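Long-range contacts in uricase (Arthrobacter globiformis, PDB 2YZC), which catalyses the oxidation of uric acid by molecular oxygen to 5-hydroxyisourate, which is processed further to (S)-allantoin: residues 146-151 / 190-195; 84-89 / 131-136; 106-111 / 135-140; 200-205 / 235-240. All coordinates share one frame; numbering follows the deposited sequence.

Interaction 1: residues 146-151 / 190-195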
loop_
_atom_site.group_PDB
_atom_site.type_symbol
_atom_site.label_atom_id
_atom_site.label_comp_id
_atom_site.label_asym_id
_atom_site.label_seq_id
_atom_site.Cartn_x
_atom_site.Cartn_y
_atom_site.Cartn_z
ATOM N N ILE A 146 -7.805 18.558 22.215
ATOM C CA ILE A 146 -8.334 17.575 21.277
ATOM C C ILE A 146 -8.462 18.100 19.851
ATOM O O ILE A 146 -8.981 19.201 19.615
ATOM C CB ILE A 146 -9.730 17.086 21.716
ATOM C CG1 ILE A 146 -9.640 16.416 23.085
ATOM C CG2 ILE A 146 -10.293 16.124 20.683
ATOM C CD1 ILE A 146 -10.991 16.035 23.660
ATOM N N VAL A 147 -7.982 17.294 18.907
ATOM C CA VAL A 147 -8.053 17.603 17.484
ATOM C C VAL A 147 -8.788 16.451 16.806
ATOM O O VAL A 147 -8.345 15.304 16.879
ATOM C CB VAL A 147 -6.640 17.731 16.852
ATOM C CG1 VAL A 147 -6.736 17.745 15.323
ATOM C CG2 VAL A 147 -5.960 19.006 17.343
ATOM N N ALA A 148 -9.919 16.749 16.171
ATOM C CA ALA A 148 -10.682 15.727 15.461
ATOM C C ALA A 148 -10.434 15.953 13.978
ATOM O O ALA A 148 -10.004 17.029 13.578
ATOM C CB ALA A 148 -12.177 15.852 15.774
ATOM N N GLY A 149 -10.689 14.944 13.157
ATOM C CA GLY A 149 -10.459 15.135 11.742
ATOM C C GLY A 149 -11.114 14.099 10.863
ATOM O O GLY A 149 -11.773 13.171 11.336
ATOM N N ILE A 150 -10.934 14.277 9.564
ATOM C CA ILE A 150 -11.484 13.358 8.588
ATOM C C ILE A 150 -10.422 13.176 7.517
ATOM O O ILE A 150 -9.647 14.091 7.235
ATOM C CB ILE A 150 -12.780 13.922 7.961
ATOM C CG1 ILE A 150 -13.404 12.885 7.021
ATOM C CG2 ILE A 150 -12.477 15.207 7.209
ATOM C CD1 ILE A 150 -14.787 13.271 6.531
ATOM N N GLU A 151 -10.363 11.984 6.941
ATOM C CA GLU A 151 -9.395 11.721 5.894
ATOM C C GLU A 151 -9.937 10.654 4.959
ATOM O O GLU A 151 -10.928 9.993 5.272
ATOM C CB GLU A 151 -8.057 11.276 6.499
ATOM C CG GLU A 151 -8.109 9.992 7.309
ATOM C CD GLU A 151 -6.840 9.772 8.123
ATOM O OE1 GLU A 151 -6.613 8.636 8.597
ATOM O OE2 GLU A 151 -6.073 10.741 8.298
ATOM N N TRP A 190 -9.390 19.735 12.953
ATOM C CA TRP A 190 -9.792 20.923 13.693
ATOM C C TRP A 190 -9.572 20.754 15.196
ATOM O O TRP A 190 -9.789 19.675 15.766
ATOM C CB TRP A 190 -11.256 21.264 13.363
ATOM C CG TRP A 190 -12.237 20.141 13.583
ATOM C CD1 TRP A 190 -12.991 19.921 14.699
ATOM C CD2 TRP A 190 -12.586 19.102 12.654
ATOM N NE1 TRP A 190 -13.790 18.817 14.525
ATOM C CE2 TRP A 190 -13.562 18.294 13.280
ATOM C CE3 TRP A 190 -12.170 18.776 11.357
ATOM C CZ2 TRP A 190 -14.133 17.179 12.651
ATOM C CZ3 TRP A 190 -12.740 17.663 10.729
ATOM C CH2 TRP A 190 -13.711 16.881 11.381
ATOM N N ARG A 191 -9.112 21.827 15.828
ATOM C CA ARG A 191 -8.825 21.816 17.255
ATOM C C ARG A 191 -9.941 22.459 18.070
ATOM O O ARG A 191 -10.350 23.585 17.796
ATOM C CB ARG A 191 -7.512 22.552 17.527
ATOM C CG ARG A 191 -7.128 22.614 19.007
ATOM C CD ARG A 191 -5.737 23.212 19.190
ATOM N NE ARG A 191 -5.684 24.639 18.877
ATOM C CZ ARG A 191 -6.164 25.595 19.670
ATOM N NH1 ARG A 191 -6.736 25.280 20.825
ATOM N NH2 ARG A 191 -6.065 26.869 19.316
ATOM N N TYR A 192 -10.425 21.733 19.073
ATOM C CA TYR A 192 -11.479 22.238 19.936
ATOM C C TYR A 192 -10.851 23.092 21.030
ATOM O O TYR A 192 -9.744 22.809 21.482
ATOM C CB TYR A 192 -12.243 21.074 20.569
ATOM C CG TYR A 192 -13.018 20.237 19.574
ATOM C CD1 TYR A 192 -14.014 20.807 18.783
ATOM C CD2 TYR A 192 -12.771 18.871 19.435
ATOM C CE1 TYR A 192 -14.752 20.042 17.882
ATOM C CE2 TYR A 192 -13.504 18.092 18.536
ATOM C CZ TYR A 192 -14.493 18.687 17.766
ATOM O OH TYR A 192 -15.229 17.931 16.886
ATOM N N ASN A 193 -11.549 24.142 21.451
ATOM C CA ASN A 193 -11.026 24.997 22.510
ATOM C C ASN A 193 -11.592 24.578 23.866
ATOM O O ASN A 193 -11.381 25.251 24.877
ATOM C CB ASN A 193 -11.341 26.472 22.219
ATOM C CG ASN A 193 -12.787 26.706 21.839
ATOM O OD1 ASN A 193 -13.078 27.492 20.933
ATOM N ND2 ASN A 193 -13.702 26.043 22.529
ATOM N N THR A 194 -12.300 23.450 23.871
ATOM C CA THR A 194 -12.904 22.904 25.083
ATOM C C THR A 194 -13.204 21.424 24.878
ATOM O O THR A 194 -13.422 20.990 23.749
ATOM C CB THR A 194 -14.230 23.609 25.420
ATOM O OG1 THR A 194 -14.832 22.968 26.551
ATOM C CG2 THR A 194 -15.192 23.535 24.237
ATOM N N VAL A 195 -13.222 20.651 25.961
ATOM C CA VAL A 195 -13.512 19.226 25.848
ATOM C C VAL A 195 -15.002 18.925 26.006
ATOM O O VAL A 195 -15.416 17.776 25.874
ATOM C CB VAL A 195 -12.723 18.385 26.888
ATOM C CG1 VAL A 195 -11.227 18.593 26.695
ATOM C CG2 VAL A 195 -13.141 18.763 28.299
HETATM O O HOH W 1 -9.592 20.575 23.428
#
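A148 and W190 form an antiparallel hydrogen-bonded pair. W190 N gives to A148 O at 2.8 Å, and A148 N gives back to W190 O at 3.0 Å. The second bond is the more bent, 145° at the hydrogen. Two residues along each strand, Y192 N reaches I146 O at 3.0 Å. I146 N and Y192 O do not meet directly. A water sits between them, accepting from the amide and donating to the carbonyl. The indole of W190 lies over the opposite strand, its CG placed between backbone N and carbonyl carbon (chi1 55°). A148 O and G149 CA lie over one indole face, the latter as a CH-pi contact 3.9 Å from the centroid of the six-membered ring. The indole N-H is satisfied within its own strand: W190 NE1 gives to Y192 OH at 2.9 Å, nearly in the ring plane. A148 CB packs against both aromatic side chains. R191 turns its charged end away to a salt bridge with E242. Strand 143-157 thus lies between strands 131-140 and 182-192 in the antiparallel sheet. Helix 199-216 covers the face of I146, I150, W190 and Y192, and loop residues I294 and W295 touch V147 on the other.

Interaction 2: residues 84-89 / 131-136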
loop_
_atom_site.group_PDB
_atom_site.type_symbol
_atom_site.label_atom_id
_atom_site.label_comp_id
_atom_site.label_asym_id
_atom_site.label_seq_id
_atom_site.Cartn_x
_atom_site.Cartn_y
_atom_site.Cartn_z
ATOM N N THR A 84 -18.062 8.000 22.834
ATOM C CA THR A 84 -17.419 8.448 21.607
ATOM C C THR A 84 -15.939 8.109 21.667
ATOM O O THR A 84 -15.415 7.755 22.722
ATOM C CB THR A 84 -17.535 9.979 21.430
ATOM O OG1 THR A 84 -16.879 10.625 22.526
ATOM C CG2 THR A 84 -19.002 10.417 21.390
ATOM N N THR A 85 -15.275 8.223 20.525
ATOM C CA THR A 85 -13.851 7.947 20.434
ATOM C C THR A 85 -13.070 8.952 21.282
ATOM O O THR A 85 -12.139 8.582 22.000
ATOM C CB THR A 85 -13.386 8.029 18.970
ATOM O OG1 THR A 85 -14.074 7.033 18.204
ATOM C CG2 THR A 85 -11.886 7.806 18.863
ATOM N N GLU A 86 -13.450 10.224 21.209
ATOM C CA GLU A 86 -12.756 11.240 21.990
ATOM C C GLU A 86 -12.863 10.977 23.492
ATOM O O GLU A 86 -11.894 11.148 24.229
ATOM C CB GLU A 86 -13.292 12.636 21.654
ATOM C CG GLU A 86 -12.927 13.097 20.254
ATOM C CD GLU A 86 -13.995 12.783 19.212
ATOM O OE1 GLU A 86 -14.681 11.743 19.329
ATOM O OE2 GLU A 86 -14.137 13.584 18.259
ATOM N N GLU A 87 -14.035 10.559 23.952
ATOM C CA GLU A 87 -14.210 10.281 25.371
ATOM C C GLU A 87 -13.415 9.052 25.802
ATOM O O GLU A 87 -12.973 8.956 26.946
ATOM C CB GLU A 87 -15.698 10.123 25.686
ATOM C CG GLU A 87 -16.444 11.443 25.546
ATOM C CD GLU A 87 -17.944 11.280 25.536
ATOM O OE1 GLU A 87 -18.516 10.932 26.589
ATOM O OE2 GLU A 87 -18.548 11.496 24.465
ATOM N N PHE A 88 -13.219 8.118 24.880
ATOM C CA PHE A 88 -12.441 6.924 25.185
ATOM C C PHE A 88 -10.992 7.359 25.387
ATOM O O PHE A 88 -10.333 6.937 26.337
ATOM C CB PHE A 88 -12.519 5.921 24.030
ATOM C CG PHE A 88 -11.801 4.624 24.298
ATOM C CD1 PHE A 88 -12.142 3.835 25.397
ATOM C CD2 PHE A 88 -10.799 4.177 23.441
ATOM C CE1 PHE A 88 -11.494 2.617 25.637
ATOM C CE2 PHE A 88 -10.145 2.963 23.670
ATOM C CZ PHE A 88 -10.496 2.180 24.772
ATOM N N LEU A 89 -10.500 8.214 24.494
ATOM C CA LEU A 89 -9.126 8.683 24.596
ATOM C C LEU A 89 -8.916 9.494 25.876
ATOM O O LEU A 89 -7.864 9.397 26.516
ATOM C CB LEU A 89 -8.758 9.531 23.372
ATOM C CG LEU A 89 -8.772 8.834 22.005
ATOM C CD1 LEU A 89 -8.403 9.842 20.924
ATOM C CD2 LEU A 89 -7.796 7.664 21.998
ATOM N N GLU A 131 -14.588 7.168 4.104
ATOM C CA GLU A 131 -13.919 8.158 4.934
ATOM C C GLU A 131 -13.488 7.506 6.237
ATOM O O GLU A 131 -14.035 6.484 6.636
ATOM C CB GLU A 131 -14.852 9.328 5.248
ATOM C CG GLU A 131 -15.982 8.966 6.192
ATOM C CD GLU A 131 -17.032 10.050 6.289
ATOM O OE1 GLU A 131 -17.617 10.404 5.239
ATOM O OE2 GLU A 131 -17.273 10.544 7.413
ATOM N N VAL A 132 -12.499 8.110 6.883
ATOM C CA VAL A 132 -11.995 7.635 8.157
ATOM C C VAL A 132 -11.980 8.844 9.081
ATOM O O VAL A 132 -11.528 9.928 8.695
ATOM C CB VAL A 132 -10.565 7.074 8.040
ATOM C CG1 VAL A 132 -10.029 6.730 9.423
ATOM C CG2 VAL A 132 -10.565 5.818 7.158
ATOM N N ARG A 133 -12.496 8.654 10.290
ATOM C CA ARG A 133 -12.549 9.716 11.284
ATOM C C ARG A 133 -11.353 9.578 12.221
ATOM O O ARG A 133 -10.963 8.464 12.584
ATOM C CB ARG A 133 -13.863 9.616 12.061
ATOM C CG ARG A 133 -13.972 10.513 13.289
ATOM C CD ARG A 133 -15.371 10.407 13.879
ATOM N NE ARG A 133 -15.486 11.081 15.167
ATOM C CZ ARG A 133 -16.602 11.130 15.888
ATOM N NH1 ARG A 133 -17.709 10.547 15.442
ATOM N NH2 ARG A 133 -16.607 11.743 17.066
ATOM N N THR A 134 -10.768 10.710 12.607
ATOM C CA THR A 134 -9.614 10.688 13.488
ATOM C C THR A 134 -9.805 11.575 14.711
ATOM O O THR A 134 -10.609 12.507 14.704
ATOM C CB THR A 134 -8.339 11.165 12.754
ATOM O OG1 THR A 134 -8.469 12.555 12.419
ATOM C CG2 THR A 134 -8.124 10.366 11.478
ATOM N N ALA A 135 -9.055 11.270 15.763
ATOM C CA ALA A 135 -9.096 12.051 16.991
ATOM C C ALA A 135 -7.725 11.940 17.637
ATOM O O ALA A 135 -7.115 10.870 17.650
ATOM C CB ALA A 135 -10.179 11.520 17.938
ATOM N N VAL A 136 -7.233 13.059 18.152
ATOM C CA VAL A 136 -5.940 13.092 18.811
ATOM C C VAL A 136 -6.109 13.897 20.079
ATOM O O VAL A 136 -6.668 14.995 20.054
ATOM C CB VAL A 136 -4.859 13.789 17.949
ATOM C CG1 VAL A 136 -3.577 13.947 18.756
ATOM C CG2 VAL A 136 -4.582 12.978 16.685
HETATM O O HOH W 2 -13.089 12.355 16.034
#
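E86 reaches from the helix to both R133 and A135 on the strand. Its CB starts alongside the strand, with CG anti to the carbonyl carbon. E86 CG packs 3.9 Å from A135 CB. The chain then turns about the CB-CG bond (chi2 93°), which carries the carboxylate to the arginine. OE1 lies 3.0 Å from R133 NH2 in a salt bridge whose hydrogen bond is weak, 128° at the hydrogen. OE2 is 3.3 Å from the same R133 NH2, a straighter but also weak bond. The carboxylate and guanidinium planes are 68° apart, so the two groups do not meet as a flat two-pronged pair. A water bridges the pair: it donates to E86 OE2 and to T134 O and accepts from R133 NE. The other terminal nitrogen, R133 NH1, pairs with D200. With E86 cut back to an alanine, the bridging water would probably lose one acceptor and R133 NH2 this carboxylate. L89 CD1 also lies 3.9 Å from A135 CB. At the start of the helix T84 is the N-cap, its OG1 accepting from E87 N. This is helix-on-sheet packing, with helix 85-99 laid against the antiparallel sheet of the T-fold (tunnelling fold) of uricase and the small A135 side chain beneath it.

Interaction 3: residues 106-111 / 135-140; sequences GRWAAQ and AVLEIS
R107 lays its guanidinium over V136, whose CG1 sits 3.4 Å from R107 CZ and over the centre of the flat group. The arginine chain runs extended from CG to NE, with CG anti to the backbone N (chi1 -177°), and so carries the charge across to the other strand. There R107 NH1 makes a salt bridge with E138 OE1 at 2.7 Å. The oxygen lies close to the guanidinium plane but is itself met from above the carboxylate plane, and the two planes are 83° apart. E138 OE1 also pairs with R49, and R107 NH1 also gives to the carbonyl of I294. The strands are antiparallel neighbours in the curved sheet of the uricase T-fold, joined by three hydrogen-bonded pairs: G106 with I139, W108 with L137, and A110 with A135. L137 N to W108 O is 2.7 Å and nearly straight. W108 is on the sheet face covered by helix 85-99. Its ring leans over the opposite strand, CZ3 touching I139 CD1 at 3.7 Å and CE3 touching L137 CD2 at 4.1 Å. G106 carries no CB, and one here would run into W108 CH2. On the face of R107, A109 CB packs 3.8 Å from V136 CG2.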
loop_
_atom_site.group_PDB
_atom_site.type_symbol
_atom_site.label_atom_id
_atom_site.label_comp_id
_atom_site.label_asym_id
_atom_site.label_seq_id
_atom_site.Cartn_x
_atom_site.Cartn_y
_atom_site.Cartn_z
ATOM N N GLY A 106 1.002 13.157 27.534
ATOM C CA GLY A 106 1.091 12.148 26.498
ATOM C C GLY A 106 0.268 12.502 25.282
ATOM O O GLY A 106 -0.261 13.609 25.169
ATOM N N ARG A 107 0.158 11.547 24.368
ATOM C CA ARG A 107 -0.598 11.742 23.144
ATOM C C ARG A 107 -1.345 10.444 22.848
ATOM O O ARG A 107 -0.737 9.382 22.715
ATOM C CB ARG A 107 0.356 12.078 21.992
ATOM C CG ARG A 107 -0.326 12.376 20.662
ATOM C CD ARG A 107 0.706 12.543 19.552
ATOM N NE ARG A 107 0.095 12.791 18.246
ATOM C CZ ARG A 107 -0.288 13.987 17.798
ATOM N NH1 ARG A 107 -0.128 15.077 18.543
ATOM N NH2 ARG A 107 -0.839 14.092 16.592
ATOM N N TRP A 108 -2.664 10.529 22.781
ATOM C CA TRP A 108 -3.484 9.362 22.496
ATOM C C TRP A 108 -4.266 9.684 21.237
ATOM O O TRP A 108 -4.886 10.745 21.129
ATOM C CB TRP A 108 -4.411 9.073 23.677
ATOM C CG TRP A 108 -3.631 8.684 24.899
ATOM C CD1 TRP A 108 -3.233 7.422 25.253
ATOM C CD2 TRP A 108 -3.044 9.571 25.856
ATOM N NE1 TRP A 108 -2.428 7.473 26.371
ATOM C CE2 TRP A 108 -2.296 8.780 26.759
ATOM C CE3 TRP A 108 -3.072 10.962 26.038
ATOM C CZ2 TRP A 108 -1.583 9.336 27.829
ATOM C CZ3 TRP A 108 -2.360 11.511 27.100
ATOM C CH2 TRP A 108 -1.628 10.697 27.981
ATOM N N ALA A 109 -4.223 8.769 20.276
ATOM C CA ALA A 109 -4.902 8.995 19.014
ATOM C C ALA A 109 -5.658 7.771 18.541
ATOM O O ALA A 109 -5.403 6.644 18.980
ATOM C CB ALA A 109 -3.893 9.429 17.958
ATOM N N ALA A 110 -6.599 7.997 17.636
ATOM C CA ALA A 110 -7.381 6.899 17.110
ATOM C C ALA A 110 -8.009 7.219 15.777
ATOM O O ALA A 110 -8.302 8.373 15.459
ATOM C CB ALA A 110 -8.476 6.507 18.103
ATOM N N GLN A 111 -8.172 6.170 14.987
ATOM C CA GLN A 111 -8.839 6.257 13.710
ATOM C C GLN A 111 -10.120 5.497 14.018
ATOM O O GLN A 111 -10.091 4.507 14.757
ATOM C CB GLN A 111 -8.041 5.536 12.623
ATOM C CG GLN A 111 -6.849 6.330 12.113
ATOM C CD GLN A 111 -5.996 5.534 11.145
ATOM O OE1 GLN A 111 -5.384 6.092 10.232
ATOM N NE2 GLN A 111 -5.941 4.230 11.346
ATOM N N ALA A 135 -9.055 11.270 15.763
ATOM C CA ALA A 135 -9.096 12.051 16.991
ATOM C C ALA A 135 -7.725 11.940 17.637
ATOM O O ALA A 135 -7.115 10.870 17.650
ATOM C CB ALA A 135 -10.179 11.520 17.938
ATOM N N VAL A 136 -7.233 13.059 18.152
ATOM C CA VAL A 136 -5.940 13.092 18.811
ATOM C C VAL A 136 -6.109 13.897 20.079
ATOM O O VAL A 136 -6.668 14.995 20.054
ATOM C CB VAL A 136 -4.859 13.789 17.949
ATOM C CG1 VAL A 136 -3.577 13.947 18.756
ATOM C CG2 VAL A 136 -4.582 12.978 16.685
ATOM N N LEU A 137 -5.649 13.335 21.187
ATOM C CA LEU A 137 -5.712 14.017 22.470
ATOM C C LEU A 137 -4.295 14.176 22.978
ATOM O O LEU A 137 -3.501 13.239 22.913
ATOM C CB LEU A 137 -6.507 13.192 23.501
ATOM C CG LEU A 137 -6.255 13.585 24.970
ATOM C CD1 LEU A 137 -6.889 14.938 25.269
ATOM C CD2 LEU A 137 -6.827 12.518 25.904
ATOM N N GLU A 138 -3.959 15.371 23.445
ATOM C CA GLU A 138 -2.652 15.586 24.032
ATOM C C GLU A 138 -2.886 16.199 25.398
ATOM O O GLU A 138 -3.669 17.136 25.539
ATOM C CB GLU A 138 -1.772 16.512 23.182
ATOM C CG GLU A 138 -0.984 15.783 22.095
ATOM C CD GLU A 138 0.290 16.512 21.677
ATOM O OE1 GLU A 138 0.985 16.018 20.760
ATOM O OE2 GLU A 138 0.602 17.573 22.264
ATOM N N ILE A 139 -2.234 15.640 26.408
ATOM C CA ILE A 139 -2.356 16.149 27.764
ATOM C C ILE A 139 -1.014 16.732 28.170
ATOM O O ILE A 139 0.037 16.120 27.958
ATOM C CB ILE A 139 -2.732 15.039 28.778
ATOM C CG1 ILE A 139 -4.160 14.552 28.524
ATOM C CG2 ILE A 139 -2.626 15.582 30.204
ATOM C CD1 ILE A 139 -4.586 13.398 29.435
ATOM N N SER A 140 -1.061 17.930 28.738
ATOM C CA SER A 140 0.127 18.616 29.210
ATOM C C SER A 140 -0.306 19.200 30.544
ATOM O O SER A 140 -0.978 20.229 30.589
ATOM C CB SER A 140 0.522 19.731 28.242
ATOM O OG SER A 140 1.709 20.377 28.670
#

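Interaction 4: residues 200-205 / 235-240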
loop_
_atom_site.group_PDB
_atom_site.type_symbol
_atom_site.label_atom_id
_atom_site.label_comp_id
_atom_site.label_asym_id
_atom_site.label_seq_id
_atom_site.Cartn_x
_atom_site.Cartn_y
_atom_site.Cartn_z
ATOM N N ASP A 200 -19.786 13.487 18.316
ATOM C CA ASP A 200 -20.410 12.898 17.134
ATOM C C ASP A 200 -21.199 13.932 16.325
ATOM O O ASP A 200 -21.121 13.959 15.099
ATOM C CB ASP A 200 -21.350 11.751 17.523
ATOM C CG ASP A 200 -20.605 10.497 17.951
ATOM O OD1 ASP A 200 -19.368 10.430 17.772
ATOM O OD2 ASP A 200 -21.269 9.569 18.462
ATOM N N ALA A 201 -21.960 14.780 17.010
ATOM C CA ALA A 201 -22.761 15.788 16.321
ATOM C C ALA A 201 -21.894 16.807 15.588
ATOM O O ALA A 201 -22.205 17.200 14.463
ATOM C CB ALA A 201 -23.689 16.499 17.310
ATOM N N VAL A 202 -20.808 17.237 16.219
ATOM C CA VAL A 202 -19.929 18.207 15.577
ATOM C C VAL A 202 -19.204 17.573 14.393
ATOM O O VAL A 202 -19.076 18.192 13.339
ATOM C CB VAL A 202 -18.911 18.791 16.579
ATOM C CG1 VAL A 202 -17.925 19.707 15.860
ATOM C CG2 VAL A 202 -19.654 19.571 17.657
ATOM N N TYR A 203 -18.736 16.337 14.546
ATOM C CA TYR A 203 -18.062 15.686 13.423
ATOM C C TYR A 203 -19.004 15.634 12.220
ATOM O O TYR A 203 -18.611 15.959 11.101
ATOM C CB TYR A 203 -17.609 14.268 13.791
ATOM C CG TYR A 203 -17.090 13.474 12.609
ATOM C CD1 TYR A 203 -17.945 12.684 11.841
ATOM C CD2 TYR A 203 -15.745 13.528 12.247
ATOM C CE1 TYR A 203 -17.470 11.962 10.740
ATOM C CE2 TYR A 203 -15.262 12.817 11.153
ATOM C CZ TYR A 203 -16.128 12.035 10.406
ATOM O OH TYR A 203 -15.643 11.311 9.336
ATOM N N ALA A 204 -20.253 15.236 12.452
ATOM C CA ALA A 204 -21.228 15.149 11.367
ATOM C C ALA A 204 -21.471 16.517 10.739
ATOM O O ALA A 204 -21.556 16.647 9.517
ATOM C CB ALA A 204 -22.543 14.568 11.883
ATOM N N SER A 205 -21.584 17.542 11.576
ATOM C CA SER A 205 -21.814 18.888 11.075
ATOM C C SER A 205 -20.625 19.388 10.264
ATOM O O SER A 205 -20.797 19.958 9.183
ATOM C CB SER A 205 -22.070 19.853 12.235
ATOM O OG SER A 205 -22.086 21.187 11.763
ATOM N N GLU A 235 -17.141 29.585 11.499
ATOM C CA GLU A 235 -18.310 30.437 11.693
ATOM C C GLU A 235 -19.480 29.692 12.321
ATOM O O GLU A 235 -20.309 30.287 13.011
ATOM C CB GLU A 235 -18.753 31.044 10.359
ATOM C CG GLU A 235 -17.833 32.137 9.844
ATOM C CD GLU A 235 -18.303 32.715 8.526
ATOM O OE1 GLU A 235 -17.727 33.730 8.080
ATOM O OE2 GLU A 235 -19.246 32.152 7.931
ATOM N N THR A 236 -19.537 28.384 12.094
ATOM C CA THR A 236 -20.629 27.576 12.619
ATOM C C THR A 236 -20.382 26.983 14.006
ATOM O O THR A 236 -21.323 26.799 14.780
ATOM C CB THR A 236 -20.955 26.414 11.651
ATOM O OG1 THR A 236 -21.264 26.944 10.355
ATOM C CG2 THR A 236 -22.143 25.604 12.159
ATOM N N HIS A 237 -19.126 26.693 14.331
ATOM C CA HIS A 237 -18.829 26.076 15.618
ATOM C C HIS A 237 -17.918 26.849 16.559
ATOM O O HIS A 237 -16.706 26.862 16.387
ATOM C CB HIS A 237 -18.254 24.678 15.392
ATOM C CG HIS A 237 -19.238 23.718 14.805
ATOM N ND1 HIS A 237 -19.365 23.517 13.448
ATOM C CD2 HIS A 237 -20.171 22.932 15.391
ATOM C CE1 HIS A 237 -20.335 22.649 13.223
ATOM N NE2 HIS A 237 -20.841 22.279 14.386
ATOM N N PRO A 238 -18.503 27.480 17.590
ATOM C CA PRO A 238 -17.765 28.265 18.586
ATOM C C PRO A 238 -16.697 27.452 19.315
ATOM O O PRO A 238 -15.698 28.004 19.776
ATOM C CB PRO A 238 -18.866 28.742 19.535
ATOM C CG PRO A 238 -20.068 28.830 18.648
ATOM C CD PRO A 238 -19.954 27.553 17.845
ATOM N N GLU A 239 -16.907 26.141 19.418
ATOM C CA GLU A 239 -15.950 25.288 20.109
ATOM C C GLU A 239 -14.692 24.985 19.304
ATOM O O GLU A 239 -13.770 24.350 19.814
ATOM C CB GLU A 239 -16.607 23.970 20.543
ATOM C CG GLU A 239 -17.510 23.332 19.503
ATOM C CD GLU A 239 -18.872 23.996 19.445
ATOM O OE1 GLU A 239 -19.567 24.005 20.486
ATOM O OE2 GLU A 239 -19.246 24.508 18.368
ATOM N N ILE A 240 -14.650 25.429 18.052
ATOM C CA ILE A 240 -13.479 25.191 17.217
ATOM C C ILE A 240 -12.637 26.458 17.073
ATOM O O ILE A 240 -13.142 27.509 16.688
ATOM C CB ILE A 240 -13.889 24.682 15.809
ATOM C CG1 ILE A 240 -14.614 23.334 15.936
ATOM C CG2 ILE A 240 -12.652 24.555 14.925
ATOM C CD1 ILE A 240 -15.094 22.740 14.600
#
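Two consecutive helices of the chain, 199-216 and 222-236, meet here beside the sheet, at the point where the second ends and turns into strand 240-254. H237 is the first residue past that helix to leave helical angles, and it opens a type I beta turn to I240. Its ring is directed at helix 199-216, with CG anti to the carbonyl carbon (chi1 -67°). V202 CG1 lies over one face of the ring, 4.2 Å from the centroid of H237 in a CH-pi contact, offset toward the rim. S205 OG comes to the ring edge, near its plane. The imidazole may be turned over in the model, so which ring atom faces this hydroxyl is uncertain. V202 CG1 also touches I240 CD1 at 4.3 Å, which brings the start of the next strand into the same apolar patch. L209 packs on H237 and T236 from further along helix 199-216. V202 itself rests on Y192. With a glycine in place of H237 the ring over V202 CG1 is gone, and a gap is likely to open between helix and turn. The contact is therefore held by dispersion and ring-face packing around V202, with S205, partly exposed, at the ring edge.

All four contacts are buried, but interaction 4 lies furthest from the chain centre and is the one with an exposed residue, T236, at its margin. Interactions 2 and 3 share A135 and V136 on strand 131-140: one covers it with a helix, the other pairs it with strand 103-117. Interaction 1 continues the same sheet, as V147 O accepts from V136 N. Interactions 1 and 3 rest on backbone hydrogen bonds, with aromatic packing added; interaction 3 adds a salt bridge. Interaction 2 relies on a salt bridge and a water, and interaction 4 mainly on apolar contact. R133 to D200 and E131 to Y203 tie interaction 2 to interaction 4, whereas interactions 3 and 4 do not touch.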